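Local coordinates for protein endo-beta-1,4-xylanase Xyn10C (Pseudomonas cellulosa, PDB 1GNY) that binds xylan and xylooligosaccharides through this N-terminal family 15 carbohydrate-binding module, while a separate C-terminal domain cleaves internal linkages of the xylan backbone, at residues N2-V7 against T146-Q151; F35-D40 against I130-T135; R50-E55 against R124-G129; E68-E73 against A95-L100. All blocks are in the same frame, centred on the assembly; numbering follows the deposited sequence.

Contact 1. Residues N2-V7 against T146-Q151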
loop_
_atom_site.group_PDB
_atom_site.type_symbol
_atom_site.label_atom_id
_atom_site.label_comp_id
_atom_site.label_asym_id
_atom_site.label_seq_id
_atom_site.Cartn_x
_atom_site.Cartn_y
_atom_site.Cartn_z
ATOM N N ASN A 2 3.473 -15.210 15.414
ATOM C CA ASN A 2 2.438 -14.178 15.286
ATOM C C ASN A 2 1.439 -14.436 14.149
ATOM O O ASN A 2 1.705 -15.202 13.237
ATOM C CB ASN A 2 3.064 -12.810 15.159
ATOM C CG ASN A 2 3.661 -12.292 16.493
ATOM O OD1 ASN A 2 4.330 -11.265 16.528
ATOM N ND2 ASN A 2 3.365 -12.989 17.585
ATOM N N VAL A 3 0.295 -13.762 14.239
ATOM C CA VAL A 3 -0.763 -13.856 13.220
ATOM C C VAL A 3 -0.243 -13.265 11.896
ATOM O O VAL A 3 0.268 -12.148 11.893
ATOM C CB VAL A 3 -2.038 -13.066 13.592
ATOM C CG1 VAL A 3 -3.079 -13.104 12.471
ATOM C CG2 VAL A 3 -2.663 -13.588 14.887
ATOM N N VAL A 4 -0.362 -14.036 10.822
ATOM C CA VAL A 4 0.013 -13.590 9.472
ATOM C C VAL A 4 -1.201 -13.577 8.564
ATOM O O VAL A 4 -1.885 -14.608 8.395
ATOM C CB VAL A 4 1.101 -14.488 8.841
ATOM C CG1 VAL A 4 1.438 -14.016 7.415
ATOM C CG2 VAL A 4 2.334 -14.488 9.746
ATOM N N ILE A 5 -1.469 -12.415 7.984
ATOM C CA ILE A 5 -2.581 -12.226 7.029
ATOM C C ILE A 5 -1.964 -12.164 5.631
ATOM O O ILE A 5 -1.111 -11.282 5.373
ATOM C CB ILE A 5 -3.325 -10.904 7.301
ATOM C CG1 ILE A 5 -3.994 -10.952 8.674
ATOM C CG2 ILE A 5 -4.380 -10.577 6.181
ATOM C CD1 ILE A 5 -4.446 -9.652 9.169
ATOM N N GLU A 6 -2.405 -13.060 4.756
ATOM C CA GLU A 6 -2.005 -13.057 3.327
ATOM C C GLU A 6 -3.157 -12.452 2.551
ATOM O O GLU A 6 -4.243 -13.011 2.524
ATOM C CB GLU A 6 -1.696 -14.464 2.819
ATOM C CG GLU A 6 -0.524 -15.060 3.572
ATOM C CD GLU A 6 -0.073 -16.393 3.025
ATOM O OE1 GLU A 6 -0.783 -16.961 2.160
ATOM O OE2 GLU A 6 0.993 -16.859 3.477
ATOM N N VAL A 7 -2.923 -11.310 1.918
ATOM C CA VAL A 7 -3.977 -10.574 1.216
ATOM C C VAL A 7 -4.309 -11.181 -0.157
ATOM O O VAL A 7 -3.415 -11.526 -0.961
ATOM C CB VAL A 7 -3.574 -9.072 1.055
ATOM C CG1 VAL A 7 -4.583 -8.246 0.217
ATOM C CG2 VAL A 7 -3.358 -8.415 2.419
ATOM N N THR A 146 1.693 -9.134 2.697
ATOM C CA THR A 146 1.545 -9.934 3.907
ATOM C C THR A 146 1.660 -9.036 5.131
ATOM O O THR A 146 2.565 -8.181 5.212
ATOM C CB THR A 146 2.399 -11.232 3.946
ATOM O OG1 THR A 146 3.439 -11.170 4.901
ATOM C CG2 THR A 146 3.004 -11.594 2.677
ATOM N N ILE A 147 0.702 -9.186 6.041
ATOM C CA ILE A 147 0.629 -8.348 7.245
ATOM C C ILE A 147 0.866 -9.241 8.461
ATOM O O ILE A 147 0.112 -10.166 8.690
ATOM C CB ILE A 147 -0.698 -7.588 7.338
ATOM C CG1 ILE A 147 -0.859 -6.711 6.074
ATOM C CG2 ILE A 147 -0.754 -6.730 8.607
ATOM C CD1 ILE A 147 -2.184 -6.016 5.917
ATOM N N THR A 148 1.885 -8.914 9.232
ATOM C CA THR A 148 2.218 -9.674 10.447
ATOM C C THR A 148 1.834 -8.845 11.664
ATOM O O THR A 148 2.437 -7.811 11.927
ATOM C CB THR A 148 3.697 -10.045 10.485
ATOM O OG1 THR A 148 4.016 -10.865 9.352
ATOM C CG2 THR A 148 4.019 -10.958 11.663
ATOM N N LEU A 149 0.845 -9.318 12.417
ATOM C CA LEU A 149 0.352 -8.599 13.606
ATOM C C LEU A 149 1.286 -8.841 14.801
ATOM O O LEU A 149 1.998 -9.853 14.861
ATOM C CB LEU A 149 -1.058 -9.068 14.018
ATOM C CG LEU A 149 -2.149 -9.103 12.956
ATOM C CD1 LEU A 149 -3.453 -9.534 13.554
ATOM C CD2 LEU A 149 -2.296 -7.739 12.264
ATOM N N ALA A 150 1.222 -7.919 15.743
ATOM C CA ALA A 150 1.880 -8.020 17.065
ATOM C C ALA A 150 0.943 -8.747 18.039
ATOM O O ALA A 150 0.592 -8.238 19.122
ATOM C CB ALA A 150 2.192 -6.629 17.572
ATOM N N GLN A 151 0.530 -9.927 17.637
ATOM C CA GLN A 151 -0.395 -10.765 18.393
ATOM C C GLN A 151 -0.116 -12.197 18.059
ATOM O O GLN A 151 0.062 -12.563 16.894
ATOM C CB GLN A 151 -1.830 -10.415 17.986
ATOM C CG GLN A 151 -2.883 -11.171 18.739
ATOM C CD GLN A 151 -4.254 -10.773 18.276
ATOM O OE1 GLN A 151 -4.917 -11.507 17.546
ATOM N NE2 GLN A 151 -4.717 -9.638 18.785
#

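Contact 2. Residues F35-D40 against I130-T135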
loop_
_atom_site.group_PDB
_atom_site.type_symbol
_atom_site.label_atom_id
_atom_site.label_comp_id
_atom_site.label_asym_id
_atom_site.label_seq_id
_atom_site.Cartn_x
_atom_site.Cartn_y
_atom_site.Cartn_z
ATOM N N PHE A 35 -1.394 -0.955 -11.512
ATOM C CA PHE A 35 -2.010 0.344 -11.780
ATOM C C PHE A 35 -1.082 1.265 -12.588
ATOM O O PHE A 35 0.165 1.144 -12.539
ATOM C CB PHE A 35 -2.516 1.030 -10.503
ATOM C CG PHE A 35 -1.446 1.547 -9.572
ATOM C CD1 PHE A 35 -0.898 0.708 -8.582
ATOM C CD2 PHE A 35 -1.050 2.876 -9.599
ATOM C CE1 PHE A 35 0.052 1.168 -7.722
ATOM C CE2 PHE A 35 -0.091 3.346 -8.718
ATOM C CZ PHE A 35 0.449 2.486 -7.758
ATOM N N ALA A 36 -1.722 2.180 -13.320
ATOM C CA ALA A 36 -1.056 3.269 -14.035
ATOM C C ALA A 36 -0.784 4.414 -13.035
ATOM O O ALA A 36 -1.703 4.969 -12.398
ATOM C CB ALA A 36 -1.914 3.771 -15.183
ATOM N N ALA A 37 0.491 4.719 -12.832
ATOM C CA ALA A 37 0.921 5.753 -11.882
ATOM C C ALA A 37 0.806 7.150 -12.532
ATOM O O ALA A 37 1.792 7.777 -12.951
ATOM C CB ALA A 37 2.345 5.478 -11.404
ATOM N N LEU A 38 -0.430 7.603 -12.629
ATOM C CA LEU A 38 -0.767 8.834 -13.388
ATOM C C LEU A 38 -0.320 10.147 -12.772
ATOM O O LEU A 38 -0.069 11.118 -13.504
ATOM C CB LEU A 38 -2.269 8.910 -13.660
ATOM C CG LEU A 38 -2.816 7.758 -14.513
ATOM C CD1 LEU A 38 -4.345 7.755 -14.470
ATOM C CD2 LEU A 38 -2.257 7.737 -15.927
ATOM N N GLY A 39 -0.249 10.197 -11.466
ATOM C CA GLY A 39 0.173 11.408 -10.745
ATOM C C GLY A 39 0.380 11.203 -9.264
ATOM O O GLY A 39 0.187 10.116 -8.731
ATOM N N ASP A 40 0.811 12.261 -8.571
ATOM C CA ASP A 40 0.998 12.221 -7.117
ATOM C C ASP A 40 -0.321 11.811 -6.431
ATOM O O ASP A 40 -1.399 12.310 -6.785
ATOM C CB ASP A 40 1.467 13.601 -6.602
ATOM C CG ASP A 40 1.699 13.623 -5.122
ATOM O OD1 ASP A 40 2.800 13.233 -4.646
ATOM O OD2 ASP A 40 0.808 14.026 -4.332
ATOM N N ILE A 130 -0.743 1.231 -1.537
ATOM C CA ILE A 130 0.536 1.831 -1.977
ATOM C C ILE A 130 0.233 2.874 -3.033
ATOM O O ILE A 130 -0.631 2.667 -3.887
ATOM C CB ILE A 130 1.549 0.738 -2.460
ATOM C CG1 ILE A 130 2.962 1.328 -2.608
ATOM C CG2 ILE A 130 1.039 0.008 -3.684
ATOM C CD1 ILE A 130 4.045 0.248 -2.894
ATOM N N GLN A 131 0.943 3.995 -2.988
ATOM C CA GLN A 131 0.695 5.107 -3.909
ATOM C C GLN A 131 1.995 5.769 -4.371
ATOM O O GLN A 131 3.008 5.713 -3.641
ATOM C CB GLN A 131 -0.241 6.167 -3.294
ATOM C CG GLN A 131 0.330 6.842 -2.024
ATOM C CD GLN A 131 -0.648 7.845 -1.395
ATOM O OE1 GLN A 131 -1.794 7.963 -1.864
ATOM N NE2 GLN A 131 -0.190 8.581 -0.343
ATOM N N ALA A 132 1.940 6.371 -5.535
ATOM C CA ALA A 132 3.072 7.099 -6.076
ATOM C C ALA A 132 3.099 8.503 -5.467
ATOM O O ALA A 132 2.057 9.106 -5.215
ATOM C CB ALA A 132 2.956 7.185 -7.577
ATOM N N LYS A 133 4.299 9.028 -5.271
ATOM C CA LYS A 133 4.481 10.400 -4.780
ATOM C C LYS A 133 5.535 11.111 -5.637
ATOM O O LYS A 133 6.615 10.573 -5.854
ATOM C CB LYS A 133 4.952 10.451 -3.323
ATOM C CG LYS A 133 4.071 9.750 -2.270
ATOM C CD LYS A 133 2.795 10.447 -2.061
ATOM C CE LYS A 133 2.882 11.667 -1.115
ATOM N NZ LYS A 133 1.652 12.533 -1.470
ATOM N N GLY A 134 5.222 12.332 -6.035
ATOM C CA GLY A 134 6.096 13.178 -6.843
ATOM C C GLY A 134 5.488 13.487 -8.205
ATOM O O GLY A 134 4.375 13.965 -8.273
ATOM N N THR A 135 6.246 13.263 -9.280
ATOM C CA THR A 135 5.766 13.423 -10.638
ATOM C C THR A 135 5.947 12.093 -11.407
ATOM O O THR A 135 6.834 11.956 -12.228
ATOM C CB THR A 135 6.530 14.613 -11.344
ATOM O OG1 THR A 135 6.424 15.810 -10.537
ATOM C CG2 THR A 135 5.894 14.969 -12.651
HETATM O O HOH W 1 1.743 14.573 -10.072
#

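Contact 3. Residues R50-E55 against R124-G129. With XYP (beta-D-xylopyranose), chain B.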
loop_
_atom_site.group_PDB
_atom_site.type_symbol
_atom_site.label_atom_id
_atom_site.label_comp_id
_atom_site.label_asym_id
_atom_site.label_seq_id
_atom_site.Cartn_x
_atom_site.Cartn_y
_atom_site.Cartn_z
ATOM N N ARG A 50 -12.837 -4.910 9.689
ATOM C CA ARG A 50 -12.918 -4.691 11.117
ATOM C C ARG A 50 -13.354 -5.952 11.880
ATOM O O ARG A 50 -14.008 -6.870 11.312
ATOM C CB ARG A 50 -13.895 -3.567 11.426
ATOM C CG ARG A 50 -15.259 -3.774 10.764
ATOM C CD ARG A 50 -16.289 -2.845 11.319
ATOM N NE ARG A 50 -17.523 -2.589 10.631
ATOM C CZ ARG A 50 -17.799 -2.573 9.329
ATOM N NH1 ARG A 50 -17.267 -3.307 8.326
ATOM N NH2 ARG A 50 -18.874 -1.867 9.110
ATOM N N PRO A 51 -12.957 -6.029 13.156
ATOM C CA PRO A 51 -12.152 -5.047 13.911
ATOM C C PRO A 51 -10.699 -5.246 13.627
ATOM O O PRO A 51 -10.318 -6.275 13.030
ATOM C CB PRO A 51 -12.457 -5.437 15.349
ATOM C CG PRO A 51 -12.528 -6.974 15.253
ATOM C CD PRO A 51 -13.247 -7.236 13.958
ATOM N N THR A 52 -9.884 -4.285 14.044
ATOM C CA THR A 52 -8.441 -4.384 13.841
ATOM C C THR A 52 -7.617 -4.192 15.104
ATOM O O THR A 52 -7.959 -3.391 15.988
ATOM C CB THR A 52 -7.928 -3.375 12.766
ATOM O OG1 THR A 52 -8.032 -2.014 13.238
ATOM C CG2 THR A 52 -8.777 -3.472 11.486
ATOM N N THR A 53 -6.532 -4.942 15.124
ATOM C CA THR A 53 -5.434 -4.774 16.105
ATOM C C THR A 53 -4.152 -4.659 15.271
ATOM O O THR A 53 -3.353 -5.606 15.169
ATOM C CB THR A 53 -5.377 -5.933 17.077
ATOM O OG1 THR A 53 -6.617 -5.988 17.811
ATOM C CG2 THR A 53 -4.300 -5.720 18.134
ATOM N N LEU A 54 -4.043 -3.501 14.619
ATOM C CA LEU A 54 -2.949 -3.220 13.675
ATOM C C LEU A 54 -1.762 -2.419 14.218
ATOM O O LEU A 54 -0.759 -2.267 13.519
ATOM C CB LEU A 54 -3.511 -2.571 12.393
ATOM C CG LEU A 54 -4.132 -3.534 11.408
ATOM C CD1 LEU A 54 -4.985 -2.745 10.375
ATOM C CD2 LEU A 54 -3.116 -4.439 10.706
ATOM N N GLU A 55 -1.831 -1.960 15.462
ATOM C CA GLU A 55 -0.676 -1.230 16.015
ATOM C C GLU A 55 0.504 -2.188 16.135
ATOM O O GLU A 55 0.333 -3.332 16.570
ATOM C CB GLU A 55 -1.018 -0.587 17.363
ATOM C CG GLU A 55 -1.972 0.587 17.264
ATOM C CD GLU A 55 -1.358 1.801 16.556
ATOM O OE1 GLU A 55 -0.103 1.906 16.524
ATOM O OE2 GLU A 55 -2.132 2.624 16.032
ATOM N N ARG A 124 -14.274 0.729 12.451
ATOM C CA ARG A 124 -14.050 0.927 11.004
ATOM C C ARG A 124 -13.194 -0.118 10.318
ATOM O O ARG A 124 -12.317 -0.708 10.928
ATOM C CB ARG A 124 -13.372 2.274 10.816
ATOM C CG ARG A 124 -14.186 3.434 11.365
ATOM C CD ARG A 124 -13.478 4.780 11.255
ATOM N NE ARG A 124 -14.272 5.900 11.763
ATOM C CZ ARG A 124 -15.366 6.414 11.194
ATOM N NH1 ARG A 124 -15.841 5.949 10.032
ATOM N NH2 ARG A 124 -15.988 7.447 11.777
ATOM N N ASP A 125 -13.454 -0.318 9.033
ATOM C CA ASP A 125 -12.539 -1.091 8.207
ATOM C C ASP A 125 -11.325 -0.166 8.025
ATOM O O ASP A 125 -11.431 1.061 8.157
ATOM C CB ASP A 125 -13.112 -1.391 6.832
ATOM C CG ASP A 125 -14.302 -2.347 6.853
ATOM O OD1 ASP A 125 -14.379 -3.237 7.733
ATOM O OD2 ASP A 125 -15.191 -2.299 5.947
ATOM N N VAL A 126 -10.193 -0.780 7.743
ATOM C CA VAL A 126 -8.943 -0.033 7.510
ATOM C C VAL A 126 -8.561 -0.219 6.046
ATOM O O VAL A 126 -8.395 -1.361 5.572
ATOM C CB VAL A 126 -7.846 -0.495 8.448
ATOM C CG1 VAL A 126 -6.491 0.131 8.106
ATOM C CG2 VAL A 126 -8.216 -0.117 9.866
ATOM N N GLN A 127 -8.386 0.914 5.366
ATOM C CA GLN A 127 -7.935 0.934 3.975
ATOM C C GLN A 127 -6.430 0.945 3.942
ATOM O O GLN A 127 -5.823 1.822 4.565
ATOM C CB GLN A 127 -8.471 2.148 3.232
ATOM C CG GLN A 127 -8.090 2.247 1.753
ATOM C CD GLN A 127 -8.836 3.378 1.070
ATOM O OE1 GLN A 127 -9.922 3.147 0.515
ATOM N NE2 GLN A 127 -8.241 4.573 1.064
ATOM N N VAL A 128 -5.848 -0.013 3.235
ATOM C CA VAL A 128 -4.392 -0.178 3.138
ATOM C C VAL A 128 -3.984 -0.158 1.674
ATOM O O VAL A 128 -4.696 -0.701 0.820
ATOM C CB VAL A 128 -3.921 -1.528 3.788
ATOM C CG1 VAL A 128 -2.387 -1.685 3.697
ATOM C CG2 VAL A 128 -4.399 -1.638 5.221
ATOM N N GLY A 129 -2.864 0.459 1.343
ATOM C CA GLY A 129 -2.407 0.414 -0.033
ATOM C C GLY A 129 -1.035 0.979 -0.271
ATOM O O GLY A 129 -0.269 1.108 0.702
HETATM C C1 XYP B . -10.522 8.954 -0.587
HETATM C C2 XYP B . -9.252 8.119 -0.650
HETATM C C3 XYP B . -8.346 8.419 0.542
HETATM C C4 XYP B . -8.189 9.930 0.736
HETATM C C5 XYP B . -9.564 10.568 0.736
HETATM O O2 XYP B . -9.576 6.732 -0.621
HETATM O O3 XYP B . -7.073 7.819 0.358
HETATM O O4 XYP B . -7.566 10.142 1.982
HETATM O O5 XYP B . -10.272 10.284 -0.451
#

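Contact 4. Residues E68-E73 against A95-L100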
loop_
_atom_site.group_PDB
_atom_site.type_symbol
_atom_site.label_atom_id
_atom_site.label_comp_id
_atom_site.label_asym_id
_atom_site.label_seq_id
_atom_site.Cartn_x
_atom_site.Cartn_y
_atom_site.Cartn_z
ATOM N N GLU A 68 9.646 3.196 -16.885
ATOM C CA GLU A 68 9.145 4.570 -16.917
ATOM C C GLU A 68 8.927 5.137 -15.505
ATOM O O GLU A 68 9.154 6.326 -15.270
ATOM C CB GLU A 68 7.838 4.658 -17.721
ATOM C CG GLU A 68 8.039 4.643 -19.228
ATOM C CD GLU A 68 6.720 4.555 -19.997
ATOM O OE1 GLU A 68 5.685 4.144 -19.423
ATOM O OE2 GLU A 68 6.700 4.909 -21.197
ATOM N N PHE A 69 8.471 4.291 -14.570
ATOM C CA PHE A 69 8.305 4.753 -13.181
ATOM C C PHE A 69 9.676 5.092 -12.579
ATOM O O PHE A 69 9.840 6.128 -11.928
ATOM C CB PHE A 69 7.561 3.751 -12.287
ATOM C CG PHE A 69 7.228 4.296 -10.905
ATOM C CD1 PHE A 69 8.174 4.307 -9.861
ATOM C CD2 PHE A 69 5.996 4.845 -10.649
ATOM C CE1 PHE A 69 7.852 4.843 -8.622
ATOM C CE2 PHE A 69 5.696 5.396 -9.412
ATOM C CZ PHE A 69 6.627 5.399 -8.413
ATOM N N LYS A 70 10.630 4.189 -12.750
ATOM C CA LYS A 70 11.984 4.469 -12.225
ATOM C C LYS A 70 12.548 5.783 -12.845
ATOM O O LYS A 70 13.111 6.632 -12.109
ATOM C CB LYS A 70 12.919 3.282 -12.464
ATOM C CG LYS A 70 14.404 3.543 -12.133
ATOM C CD LYS A 70 14.656 3.810 -10.685
ATOM C CE LYS A 70 16.175 3.947 -10.420
ATOM N NZ LYS A 70 16.502 4.264 -8.974
ATOM N N ALA A 71 12.357 5.964 -14.153
ATOM C CA ALA A 71 12.833 7.188 -14.854
ATOM C C ALA A 71 12.188 8.499 -14.360
ATOM O O ALA A 71 12.827 9.568 -14.347
ATOM C CB ALA A 71 12.661 7.072 -16.379
ATOM N N SER A 72 10.947 8.402 -13.870
ATOM C CA SER A 72 10.186 9.564 -13.412
ATOM C C SER A 72 10.702 10.144 -12.089
ATOM O O SER A 72 10.314 11.238 -11.700
ATOM C CB SER A 72 8.708 9.211 -13.248
ATOM O OG SER A 72 8.498 8.505 -12.027
ATOM N N GLU A 73 11.485 9.357 -11.365
ATOM C CA GLU A 73 12.055 9.722 -10.063
ATOM C C GLU A 73 11.044 9.846 -8.931
ATOM O O GLU A 73 11.334 10.411 -7.895
ATOM C CB GLU A 73 12.961 10.959 -10.159
ATOM C CG GLU A 73 14.230 10.662 -10.928
ATOM C CD GLU A 73 15.200 11.849 -10.867
ATOM O OE1 GLU A 73 14.959 12.828 -11.582
ATOM O OE2 GLU A 73 16.160 11.813 -10.060
ATOM N N ALA A 95 9.505 4.773 0.417
ATOM C CA ALA A 95 10.583 4.156 -0.339
ATOM C C ALA A 95 10.959 5.178 -1.388
ATOM O O ALA A 95 10.211 5.459 -2.325
ATOM C CB ALA A 95 10.134 2.865 -0.991
ATOM N N GLY A 96 12.145 5.755 -1.275
ATOM C CA GLY A 96 12.495 6.732 -2.257
ATOM C C GLY A 96 13.038 6.154 -3.562
ATOM O O GLY A 96 13.536 5.049 -3.576
ATOM N N SER A 97 12.905 6.923 -4.626
ATOM C CA SER A 97 13.292 6.527 -5.997
ATOM C C SER A 97 14.702 5.914 -6.069
ATOM O O SER A 97 14.934 4.897 -6.754
ATOM C CB SER A 97 13.177 7.697 -6.976
ATOM O OG SER A 97 13.477 7.260 -8.316
ATOM N N SER A 98 15.610 6.511 -5.310
ATOM C CA SER A 98 17.022 6.032 -5.236
ATOM C C SER A 98 17.176 4.572 -4.764
ATOM O O SER A 98 18.127 3.877 -5.154
ATOM C CB SER A 98 17.873 6.971 -4.368
ATOM O OG SER A 98 17.415 7.013 -3.040
ATOM N N GLU A 99 16.203 4.089 -4.007
ATOM C CA GLU A 99 16.218 2.734 -3.498
ATOM C C GLU A 99 15.397 1.776 -4.350
ATOM O O GLU A 99 15.330 0.582 -4.052
ATOM C CB GLU A 99 15.742 2.744 -2.062
ATOM C CG GLU A 99 16.381 3.883 -1.244
ATOM C CD GLU A 99 17.899 3.825 -1.202
ATOM O OE1 GLU A 99 18.436 2.860 -0.612
ATOM O OE2 GLU A 99 18.561 4.734 -1.754
ATOM N N LEU A 100 14.750 2.280 -5.377
ATOM C CA LEU A 100 13.997 1.413 -6.302
ATOM C C LEU A 100 14.815 1.065 -7.547
ATOM O O LEU A 100 15.789 1.744 -7.913
ATOM C CB LEU A 100 12.710 2.115 -6.712
ATOM C CG LEU A 100 11.785 2.648 -5.586
ATOM C CD1 LEU A 100 10.656 3.499 -6.199
ATOM C CD2 LEU A 100 11.254 1.512 -4.763
HETATM O O HOH W 2 11.205 6.184 -9.215
HETATM O O HOH W 3 16.004 7.074 -9.161
#

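Contact 1. Residues N2-V7 against T146-Q151
Val3 turns CG1 anti to its backbone N (chi1 176°), while Leu149 sets CG beside its own N (chi1 -51°); the two torsions bring Val3 CG1 to 3.7 Å from Leu149 CD1. The two side chains meet at an angle, one leucine methyl, CD1, lying against the CG1 branch of the valine. The other branch, Val3 CG2, runs alongside Gln151, 4.1 Å from its OE1. The backbones pair antiparallel. Ile5 and Ile147 form a hydrogen-bonded pair: Ile5 N to Ile147 O is 2.8 Å and almost straight (177°), and Ile147 N returns to Ile5 O. Val4 and Thr148 form a non-hydrogen-bonded pair on the other face, side by side, with Val4 CG2 4.0 Å from Thr148 OG1. Past Leu149 the chain corners through an inverse gamma turn centred on Ala150, yet Gln151 O still accepts from Val3 N at 2.9 Å. Asn2 CB rests 3.2 Å from Leu149 O. Strand 2-6 thus runs along one side of strand 139-149, whose other side bonds to strand 58-65 through Thr146 with Ala60 and Thr148 with Val58; Ile147 packs on Ile48 of strand 42-48, across the sandwich.

Contact 2. Residues F35-D40 against I130-T135
The carboxylate of Asp40 and the folded chain of Lys133 pass each other at an angle, so that the ammonium comes up to both carboxylate oxygens. Lys133 bends at chi2 (-69°) and again at chi3 (-81°), curling a side chain that starts out away from residues 35-40 back over the aspartate. Lys133 NZ ends 3.3 Å from Asp40 OD2 and slightly farther from OD1: a salt bridge whose two hydrogen bonds are both weak. A firmer grip on the carboxylate comes from the backbone, where Gly134 N donates to Asp40 OD1 over 2.9 Å, on that oxygen's anti lone pair, away from OD2. That bond, together with the lysine, would hold the carboxylate in its rotation and probably favours its ionised form. A water joins the backbones beside it, accepting from Asp40 N and donating to Gly134 O at 3.2 Å. Deeper in, the contact turns apolar. The methyls of Ala37 and Ala132 face each other, CB to CB 4.2 Å, and the Phe35 side chain sets out toward residues 130-135, its ring atom CE1 lying 4.3 Å from Ile130 CG2. Phe69 of helix 67-72 touches both alanines, and Ile130 also packs on Ile142. Strand 32-36 belongs to one antiparallel sheet and strand 126-133 to the other, so the apolar part is core packing between facing sheets, while the Asp40 pair ties the turn after strand 32-36 to the end of strand 126-133: the layout of a beta-sandwich (jelly-roll) carbohydrate-binding module.

Contact 3. Residues R50-E55 against R124-G129
Arg50 reaches across to Asp125 beginning at CB, which lies 3.3 Å from Arg124 O. With CG set between the backbone N and the carbonyl carbon (chi1 52°), the next atom, Arg50 CG, passes 3.2 Å from Asp125 OD1. CD and NE carry the extended chain past that oxygen, and the guanidinium then turns back so that Arg50 NH1 forms a salt bridge with Asp125 OD1 at 2.9 Å. The guanidinium and carboxylate planes stand nearly perpendicular, 86° apart, which rules out a flat two-pronged pairing. The same Asp125 OD1 accepts from Arg50 N, 3.0 Å away, in a bond straight to 173° on the anti lone pair. Beyond this polar pair, Val126 is held between two neighbours: its CG2 branch lies 3.8 Å from Thr52 CG2, and its CG1 meets Leu54 CD1 tip to tip at 4.0 Å. The Thr52 hydroxyl bonds to Phe119 O. On the far face of strand 126-133, Gln127 extends to the sugar, NE2 donating to O2 of a bound xylopyranose at 3.0 Å; Gln81 and Asn16 also bond this sugar, while Arg14 bonds Gln127 OE1. One carboxylate oxygen therefore holds both the backbone and the side chain of Arg50, a pairing likely to favour ionised Asp125, while the next two residues split their roles, Val126 to apolar packing and Gln127 to ligand binding.

Contact 4. Residues E68-E73 against A95-L100
Hydrogen bonding dominates where Lys70 meets the loop 95-100. The lysine turns at chi2 (65°) and then runs straight, carrying Lys70 NZ to Ser97 O and Leu100 O, 2.8 Å from each. Neither approach lies in a carbonyl plane: NZ stands 38° above that of Ser97 and is tilted 34° from that of Leu100. Ser97 O also accepts from Leu100 N, which arrives on the opposite face from the lysine, so this one oxygen serves both the short 3-10 turn and the helix. Water adds a second layer. One molecule accepts from Lys70 NZ at 2.9 Å and bonds to Ser97 OG; another links Ser97 OG with Phe69 O. Van der Waals packing completes the contact. Leu100 CD1 lies 3.9 Å from Phe69 CE1, at the ring edge and near its plane, and Ser97 OG sits 3.3 Å from Glu73 CA, where the chain leaves the helix with positive phi. Two carbonyls and a water around the ammonium would help to stabilise its charge. Helix 67-72 is thereby joined to the loop between strands 85-90 and 106-111. Phe69 and Leu100 both rest on Leu76 of strand 75-82, Leu100 also touches Leu106 of strand 106-111, and Asn75 accepts from Ser97 N through its side-chain oxygen.

How the contacts relate
The four contacts fall into two groups on opposite sides of the module's centre. Contacts 1 and 3, with centres 12 Å apart, meet through Leu149 CD2 and Leu54 CD2 at 3.7 Å. Contacts 2 and 4, centres 11 Å apart, share Phe69, whose CE2 is 3.8 Å from Ala132 CB and whose CD2 is as near to Ala37 CB. Strand 126-133 connects the groups, serving contact 3 at its start and contact 2 at its end. The strand also reaches the xylan site, which residues such as Gln81 and Trp86 complete: Gln127 of contact 3 bonds a xylose, and the Lys133 side chain of contact 2 is about 5 Å from one. Contact 4 is remote from the sugar; its Lys70 side chain is about 8 Å from the sodium ion.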